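Local structure of NADH oxidoreductase (3PI7) at residues Pro49-Ile54 with Tyr123-Ala128; Arg107-Thr112 with Ile132-Thr137. The protein probably binds NADPH and acts as an oxidoreductase on NAD(P)H, in the manner of quinone reductases built from a GroES-like and a Rossmann domain. All blocks are in the same frame, centred on the assembly; numbering follows the deposited sequence. Where two conformers were deposited one is given.

Both interactions join antiparallel strands of one mixed sheet in the GroES-like part of the chain, and their centres lie about 12 Å apart. Along the chain they alternate: strand 107-111 comes between the two halves of interaction 1, and strand 123-127 between those of interaction 2. They meet at Phe110, whose ring packs against the face formed by Ile54, Ala124 and Ala126; Ile54 CD1 comes to 3.6 Å from Phe110 CG, and Ala124 CB to 3.7 Å from Phe110 CE2. Strand 86-94 pairs with both 51-56 and 107-111, bridging the two contacts. Neither includes Asp19 or Tyr21, the residues of the potassium site.

Interaction 1. Residues Pro49-Ile54 with Tyr123-Ala128; sequences PSQVLI and YAVAEA
Ser50 and Gln51 both reach for the carboxylate of Glu127. Ser50 OG donates to Glu127 OE1 at 2.6 Å, onto the syn lone pair of that oxygen, while Gln51 NE2 comes to Glu127 OE2 at 3.3 Å from above the carboxylate plane, a longer bond, with 147° at the hydrogen. A water closes the corner by donating to both Ser50 OG and Glu127 OE2. The Glu127 chain is bent at its second torsion (chi2 -65°), which brings the carboxylate back to the side chains of Ser50 and Gln51, although the CB bond of Glu127 points away from them. Gln51 OE1 is taken by the backbone N of Gly48, so both ends of that amide are held.

Next comes the backbone ladder. Val52 and Ala126 exchange two hydrogen bonds, Ile54 and Ala124 two more, and Ala128 N closes the row on Ser50 O at 2.8 Å and a nearly straight 175°. At the other end of the ladder, the CA-H of Tyr123 points to Ile54 O, the two heavy atoms 3.0 Å apart.

The packing differs on the two faces. On one, Leu53 CD1 lies against Val125 CG2 (3.8 Å) and Tyr123 CB, and Val125 CG1 sits beside the Gln51 amide, 3.4 Å from Gln51 OE1. On the other, Ile54 CD1 rests on Ala126 CB at 3.8 Å, next to Phe110. This is a regular antiparallel pairing of strands 51-56 and 123-127, as expected in the GroES-like fold of the medium-chain dehydrogenase/reductase family.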
ATOM      1  N   PRO A  49      24.558  26.831 -14.948  1.00 16.81           N
ATOM      2  CA  PRO A  49      24.820  27.803 -13.852  1.00 17.22           C
ATOM      3  C   PRO A  49      24.888  27.225 -12.430  1.00 18.86           C
ATOM      4  O   PRO A  49      25.736  27.673 -11.671  1.00 18.55           O
ATOM      5  CB  PRO A  49      23.656  28.785 -13.975  1.00 19.48           C
ATOM      6  CG  PRO A  49      23.345  28.774 -15.434  1.00 24.13           C
ATOM      7  CD  PRO A  49      23.534  27.343 -15.884  1.00 19.25           C
ATOM      8  N   SER A  50      24.049  26.231 -12.087  1.00 15.11           N
ATOM      9  CA  SER A  50      23.966  25.629 -10.749  1.00 15.07           C
ATOM     10  C   SER A  50      24.765  24.331 -10.643  1.00 16.96           C
ATOM     11  O   SER A  50      24.673  23.636  -9.628  1.00 16.49           O
ATOM     12  CB  SER A  50      22.499  25.330 -10.412  1.00 17.37           C
ATOM     13  OG  SER A  50      21.940  24.381 -11.318  1.00 18.43           O
ATOM     14  N   GLN A  51      25.543  23.999 -11.690  1.00 13.04           N
ATOM     15  CA  GLN A  51      26.241  22.718 -11.769  1.00 12.25           C
ATOM     16  C   GLN A  51      27.745  22.829 -11.704  1.00 13.78           C
ATOM     17  O   GLN A  51      28.323  23.904 -11.875  1.00 11.79           O
ATOM     18  CB  GLN A  51      25.873  22.016 -13.090  1.00 13.80           C
ATOM     19  CG  GLN A  51      24.390  21.776 -13.275  1.00 12.97           C
ATOM     20  CD  GLN A  51      24.095  21.147 -14.618  1.00 16.60           C
ATOM     21  OE1 GLN A  51      24.701  21.478 -15.655  1.00 15.17           O
ATOM     22  NE2 GLN A  51      23.150  20.228 -14.631  1.00 15.63           N
ATOM     23  N   VAL A  52      28.383  21.674 -11.474  1.00 11.40           N
ATOM     24  CA  VAL A  52      29.814  21.567 -11.422  1.00 11.12           C
ATOM     25  C   VAL A  52      30.254  20.446 -12.339  1.00 13.63           C
ATOM     26  O   VAL A  52      29.502  19.491 -12.571  1.00 12.04           O
ATOM     27  CB  VAL A  52      30.336  21.360  -9.974  1.00 13.18           C
ATOM     28  CG1 VAL A  52      30.110  22.610  -9.135  1.00 13.66           C
ATOM     29  CG2 VAL A  52      29.683  20.125  -9.329  1.00 12.58           C
ATOM     30  N   LEU A  53      31.448  20.593 -12.876  1.00  9.68           N
ATOM     31  CA  LEU A  53      32.078  19.577 -13.714  1.00 10.18           C
ATOM     32  C   LEU A  53      33.102  18.889 -12.849  1.00 13.07           C
ATOM     33  O   LEU A  53      34.027  19.539 -12.314  1.00 12.65           O
ATOM     34  CB  LEU A  53      32.746  20.233 -14.933  1.00  9.68           C
ATOM     35  CG  LEU A  53      33.370  19.255 -15.891  1.00 12.30           C
ATOM     36  CD1 LEU A  53      32.296  18.399 -16.603  1.00 11.96           C
ATOM     37  CD2 LEU A  53      34.259  19.943 -16.870  1.00 16.19           C
ATOM     38  N   ILE A  54      32.944  17.591 -12.693  1.00 10.66           N
ATOM     39  CA  ILE A  54      33.819  16.814 -11.819  1.00  8.96           C
ATOM     40  C   ILE A  54      34.738  15.902 -12.615  1.00 12.46           C
ATOM     41  O   ILE A  54      34.255  15.109 -13.437  1.00 11.27           O
ATOM     42  CB  ILE A  54      32.954  15.982 -10.842  1.00 10.56           C
ATOM     43  CG1 ILE A  54      31.996  16.877  -9.991  1.00 11.14           C
ATOM     44  CG2 ILE A  54      33.829  15.163  -9.913  1.00 11.28           C
ATOM     45  CD1 ILE A  54      30.674  16.384  -9.971  1.00 19.13           C
ATOM     46  N   TYR A 123      34.826  12.830 -16.816  1.00  9.87           N
ATOM     47  CA  TYR A 123      34.202  14.035 -16.269  1.00 10.10           C
ATOM     48  C   TYR A 123      32.706  13.839 -16.212  1.00 13.73           C
ATOM     49  O   TYR A 123      32.109  13.390 -17.196  1.00 13.15           O
ATOM     50  CB  TYR A 123      34.535  15.286 -17.123  1.00 10.65           C
ATOM     51  CG  TYR A 123      36.024  15.544 -17.159  1.00 10.75           C
ATOM     52  CD1 TYR A 123      36.853  14.842 -18.041  1.00 11.76           C
ATOM     53  CD2 TYR A 123      36.625  16.386 -16.230  1.00 12.19           C
ATOM     54  CE1 TYR A 123      38.239  14.951 -17.976  1.00 12.32           C
ATOM     55  CE2 TYR A 123      38.011  16.520 -16.171  1.00 12.93           C
ATOM     56  CZ  TYR A 123      38.812  15.811 -17.057  1.00 18.23           C
ATOM     57  OH  TYR A 123      40.167  15.911 -16.992  1.00 13.26           O
ATOM     58  N   ALA A 124      32.099  14.213 -15.083  1.00  9.98           N
ATOM     59  CA  ALA A 124      30.641  14.115 -14.886  1.00  9.95           C
ATOM     60  C   ALA A 124      30.112  15.475 -14.527  1.00 12.71           C
ATOM     61  O   ALA A 124      30.892  16.360 -14.157  1.00 10.13           O
ATOM     62  CB  ALA A 124      30.332  13.114 -13.769  1.00 11.36           C
ATOM     63  N   VAL A 125      28.805  15.667 -14.664  1.00 11.09           N
ATOM     64  CA  VAL A 125      28.187  16.920 -14.252  1.00 10.74           C
ATOM     65  C   VAL A 125      27.216  16.610 -13.122  1.00 13.18           C
ATOM     66  O   VAL A 125      26.461  15.636 -13.202  1.00 10.74           O
ATOM     67  CB  VAL A 125      27.484  17.653 -15.429  1.00 14.14           C
ATOM     68  CG1 VAL A 125      26.728  18.887 -14.939  1.00 14.90           C
ATOM     69  CG2 VAL A 125      28.483  18.028 -16.507  1.00 14.02           C
ATOM     70  N   ALA A 126      27.251  17.412 -12.067  1.00 11.11           N
ATOM     71  CA  ALA A 126      26.282  17.276 -10.998  1.00 10.63           C
ATOM     72  C   ALA A 126      25.825  18.640 -10.582  1.00 13.24           C
ATOM     73  O   ALA A 126      26.555  19.629 -10.765  1.00 12.24           O
ATOM     74  CB  ALA A 126      26.919  16.519  -9.804  1.00 11.02           C
ATOM     75  N   GLU A 127      24.658  18.712  -9.959  1.00 10.43           N
ATOM     76  CA  GLU A 127      24.220  19.962  -9.310  1.00 10.73           C
ATOM     77  C   GLU A 127      25.162  20.243  -8.173  1.00 13.50           C
ATOM     78  O   GLU A 127      25.598  19.292  -7.507  1.00 13.69           O
ATOM     79  CB  GLU A 127      22.783  19.803  -8.747  1.00 12.50           C
ATOM     80  CG  GLU A 127      21.747  19.675  -9.840  1.00 12.83           C
ATOM     81  CD  GLU A 127      21.588  20.897 -10.725  1.00 21.58           C
ATOM     82  OE1 GLU A 127      21.839  22.024 -10.247  1.00 22.62           O
ATOM     83  OE2 GLU A 127      21.319  20.711 -11.932  1.00 25.93           O
ATOM     84  N   ALA A 128      25.479  21.530  -7.911  1.00 12.14           N
ATOM     85  CA  ALA A 128      26.330  21.861  -6.753  1.00 12.60           C
ATOM     86  C   ALA A 128      25.721  21.254  -5.486  1.00 15.78           C
ATOM     87  O   ALA A 128      26.430  20.661  -4.641  1.00 14.36           O
ATOM     88  CB  ALA A 128      26.465  23.370  -6.619  1.00 14.81           C
TER
HETATM   89  O   HOH W   1      20.380  22.747 -13.376  1.00 36.39           O

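Interaction 2. Residues Arg107-Thr112 with Ile132-Thr137; sequences RVAFAT and IPLLDT
Leu134 CD1 sits over the centre of one face of the Arg107 guanidinium, 4.0 Å above its plane, the two side chains crossing at about a right angle. At the edge, in plane, a water accepts from Arg107 NE and donates to Leu134 O, and Leu135 O lies 2.7 Å from Arg107 NH2, near the same plane. The setting is the GroES-like fold, where strand 107-111 pairs antiparallel with the short strand 131-133 and the chain then runs out into a loop.

Arg107 leaves its strand with CG anti to the backbone N (chi1 172°) and turns at chi3 (71°), which brings the guanidinium over Leu134 and toward the loop. Farther out, NH1 forms a salt bridge with Asp140 and NH2 a hydrogen bond with Val138 O. A leucine in its place would probably leave the Asp140 carboxylate without its positive mate and the loop carbonyl of Val138 without its donor.

Behind the arginine, the strands are tied by backbone bonds: Ala109 and Ile132 exchange two, and Leu134 N meets Arg107 O at 2.9 Å. The side-chain amide of Gln309, on helix 298-313, accepts from Leu135 N and donates to Pro133 O. Side chains fill in on both faces: Val108 CG1 lies 4.3 Å from Pro133 CB, and the other branch of Leu134, CD2, touches Ala109 CB at 3.9 Å.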
ATOM      1  N   ARG A 107      37.289  18.258  -3.550  1.00 10.64           N
ATOM      2  CA  ARG A 107      37.090  16.852  -3.772  1.00 11.70           C
ATOM      3  C   ARG A 107      35.739  16.519  -3.164  1.00 14.62           C
ATOM      4  O   ARG A 107      35.484  16.866  -2.001  1.00 15.68           O
ATOM      5  CB  ARG A 107      38.220  16.115  -3.105  1.00 16.03           C
ATOM      6  CG  ARG A 107      38.082  14.630  -3.066  1.00 20.34           C
ATOM      7  CD  ARG A 107      39.284  14.147  -2.276  1.00 30.21           C
ATOM      8  NE  ARG A 107      39.223  14.450  -0.835  1.00 23.41           N
ATOM      9  CZ  ARG A 107      39.435  13.524   0.093  1.00 37.03           C
ATOM     10  NH1 ARG A 107      39.717  12.275  -0.260  1.00 21.21           N
ATOM     11  NH2 ARG A 107      39.348  13.833   1.382  1.00 29.41           N
ATOM     12  N   VAL A 108      34.850  15.940  -3.966  1.00 11.88           N
ATOM     13  CA  VAL A 108      33.483  15.718  -3.539  1.00 10.12           C
ATOM     14  C   VAL A 108      32.989  14.338  -3.845  1.00 14.09           C
ATOM     15  O   VAL A 108      33.406  13.722  -4.830  1.00 15.45           O
ATOM     16  CB  VAL A 108      32.500  16.733  -4.240  1.00 13.75           C
ATOM     17  CG1 VAL A 108      32.727  18.178  -3.798  1.00 13.21           C
ATOM     18  CG2 VAL A 108      32.545  16.606  -5.769  1.00 12.87           C
ATOM     19  N   ALA A 109      32.055  13.877  -3.028  1.00 12.52           N
ATOM     20  CA  ALA A 109      31.206  12.745  -3.369  1.00 11.90           C
ATOM     21  C   ALA A 109      30.094  13.375  -4.179  1.00 13.12           C
ATOM     22  O   ALA A 109      29.684  14.500  -3.850  1.00 12.66           O
ATOM     23  CB  ALA A 109      30.664  12.089  -2.110  1.00 13.63           C
ATOM     24  N   PHE A 110      29.623  12.745  -5.256  1.00  8.84           N
ATOM     25  CA  PHE A 110      28.580  13.425  -6.006  1.00  8.44           C
ATOM     26  C   PHE A 110      27.541  12.453  -6.539  1.00 12.96           C
ATOM     27  O   PHE A 110      27.848  11.285  -6.743  1.00 13.29           O
ATOM     28  CB  PHE A 110      29.165  14.245  -7.158  1.00 10.08           C
ATOM     29  CG  PHE A 110      29.822  13.398  -8.210  1.00 10.32           C
ATOM     30  CD1 PHE A 110      31.160  13.029  -8.095  1.00 12.64           C
ATOM     31  CD2 PHE A 110      29.116  12.993  -9.335  1.00 11.04           C
ATOM     32  CE1 PHE A 110      31.769  12.220  -9.068  1.00 13.27           C
ATOM     33  CE2 PHE A 110      29.714  12.164 -10.287  1.00 11.63           C
ATOM     34  CZ  PHE A 110      31.039  11.800 -10.151  1.00 11.65           C
ATOM     35  N   ALA A 111      26.350  12.980  -6.824  1.00 11.31           N
ATOM     36  CA  ALA A 111      25.247  12.251  -7.426  1.00 13.10           C
ATOM     37  C   ALA A 111      24.857  13.053  -8.653  1.00 15.45           C
ATOM     38  O   ALA A 111      24.669  14.266  -8.566  1.00 14.44           O
ATOM     39  CB  ALA A 111      24.090  12.107  -6.429  1.00 13.91           C
ATOM     40  N   THR A 112      24.848  12.408  -9.808  1.00 10.55           N
ATOM     41  CA  THR A 112      24.590  13.117 -11.067  1.00 10.49           C
ATOM     42  C   THR A 112      23.125  13.422 -11.283  1.00 14.51           C
ATOM     43  O   THR A 112      22.812  14.361 -12.036  1.00 13.54           O
ATOM     44  CB  THR A 112      25.172  12.313 -12.237  1.00 17.40           C
ATOM     45  OG1 THR A 112      24.580  11.012 -12.229  1.00 16.50           O
ATOM     46  CG2 THR A 112      26.658  12.153 -12.129  1.00 13.16           C
ATOM     47  N   ILE A 132      29.028  16.539  -2.030  1.00 13.70           N
ATOM     48  CA  ILE A 132      29.399  16.601  -0.621  1.00 15.19           C
ATOM     49  C   ILE A 132      30.890  16.810  -0.568  1.00 17.61           C
ATOM     50  O   ILE A 132      31.627  15.866  -0.864  1.00 17.00           O
ATOM     51  CB  ILE A 132      28.985  15.324   0.168  1.00 18.21           C
ATOM     52  CG1 ILE A 132      27.469  15.052   0.119  1.00 19.31           C
ATOM     53  CG2 ILE A 132      29.548  15.346   1.594  1.00 19.05           C
ATOM     54  CD1 ILE A 132      27.070  13.677   0.699  1.00 21.75           C
ATOM     55  N   PRO A 133      31.372  18.024  -0.224  1.00 16.27           N
ATOM     56  CA  PRO A 133      32.817  18.207  -0.112  1.00 17.69           C
ATOM     57  C   PRO A 133      33.325  17.276   0.970  1.00 22.54           C
ATOM     58  O   PRO A 133      32.744  17.176   2.061  1.00 22.33           O
ATOM     59  CB  PRO A 133      32.973  19.685   0.240  1.00 19.50           C
ATOM     60  CG  PRO A 133      31.657  20.328  -0.173  1.00 23.84           C
ATOM     61  CD  PRO A 133      30.646  19.254   0.138  1.00 19.63           C
ATOM     62  N   LEU A 134      34.329  16.505   0.630  1.00 18.36           N
ATOM     63  CA  LEU A 134      34.799  15.583   1.628  1.00 19.30           C
ATOM     64  C   LEU A 134      35.745  16.253   2.567  1.00 25.43           C
ATOM     65  O   LEU A 134      36.498  17.172   2.167  1.00 23.33           O
ATOM     66  CB  LEU A 134      35.488  14.381   0.975  1.00 19.50           C
ATOM     67  CG  LEU A 134      34.707  13.606  -0.075  1.00 24.74           C
ATOM     68  CD1 LEU A 134      35.582  12.511  -0.661  1.00 27.41           C
ATOM     69  CD2 LEU A 134      33.434  13.021   0.500  1.00 23.23           C
ATOM     70  N   LEU A 135      35.718  15.816   3.829  0.50 22.50           N
ATOM     71  CA  LEU A 135      36.674  16.269   4.836  0.50 23.11           C
ATOM     72  C   LEU A 135      38.060  15.922   4.296  0.50 27.64           C
ATOM     73  O   LEU A 135      38.194  14.895   3.625  0.50 26.04           O
ATOM     74  CB  LEU A 135      36.380  15.557   6.160  0.50 22.86           C
ATOM     75  CG  LEU A 135      37.304  15.818   7.333  0.50 27.34           C
ATOM     76  CD1 LEU A 135      37.108  17.225   7.902  0.50 27.29           C
ATOM     77  CD2 LEU A 135      37.061  14.816   8.398  0.50 30.21           C
ATOM     78  N   ASP A 136      39.054  16.793   4.520  1.00 25.96           N
ATOM     79  CA  ASP A 136      40.422  16.634   3.991  1.00 26.48           C
ATOM     80  C   ASP A 136      41.077  15.272   4.311  1.00 32.39           C
ATOM     81  O   ASP A 136      41.886  14.793   3.508  1.00 32.75           O
ATOM     82  CB  ASP A 136      41.320  17.764   4.515  1.00 28.13           C
ATOM     83  CG  ASP A 136      41.426  17.795   6.036  1.00 35.11           C
ATOM     84  OD1 ASP A 136      40.369  17.932   6.709  1.00 35.81           O
ATOM     85  OD2 ASP A 136      42.554  17.690   6.551  1.00 32.76           O
ATOM     86  N   THR A 137      40.687  14.644   5.441  1.00 27.28           N
ATOM     87  CA  THR A 137      41.233  13.376   5.925  1.00 26.97           C
ATOM     88  C   THR A 137      40.367  12.136   5.549  1.00 30.08           C
ATOM     89  O   THR A 137      40.770  11.008   5.848  1.00 28.45           O
ATOM     90  CB  THR A 137      41.450  13.462   7.434  1.00 30.11           C
ATOM     91  OG1 THR A 137      40.208  13.738   8.088  1.00 29.93           O
ATOM     92  CG2 THR A 137      42.472  14.519   7.797  1.00 28.11           C
TER
HETATM   93  O   HOH W   2      38.699  16.793   0.733  1.00 31.85           O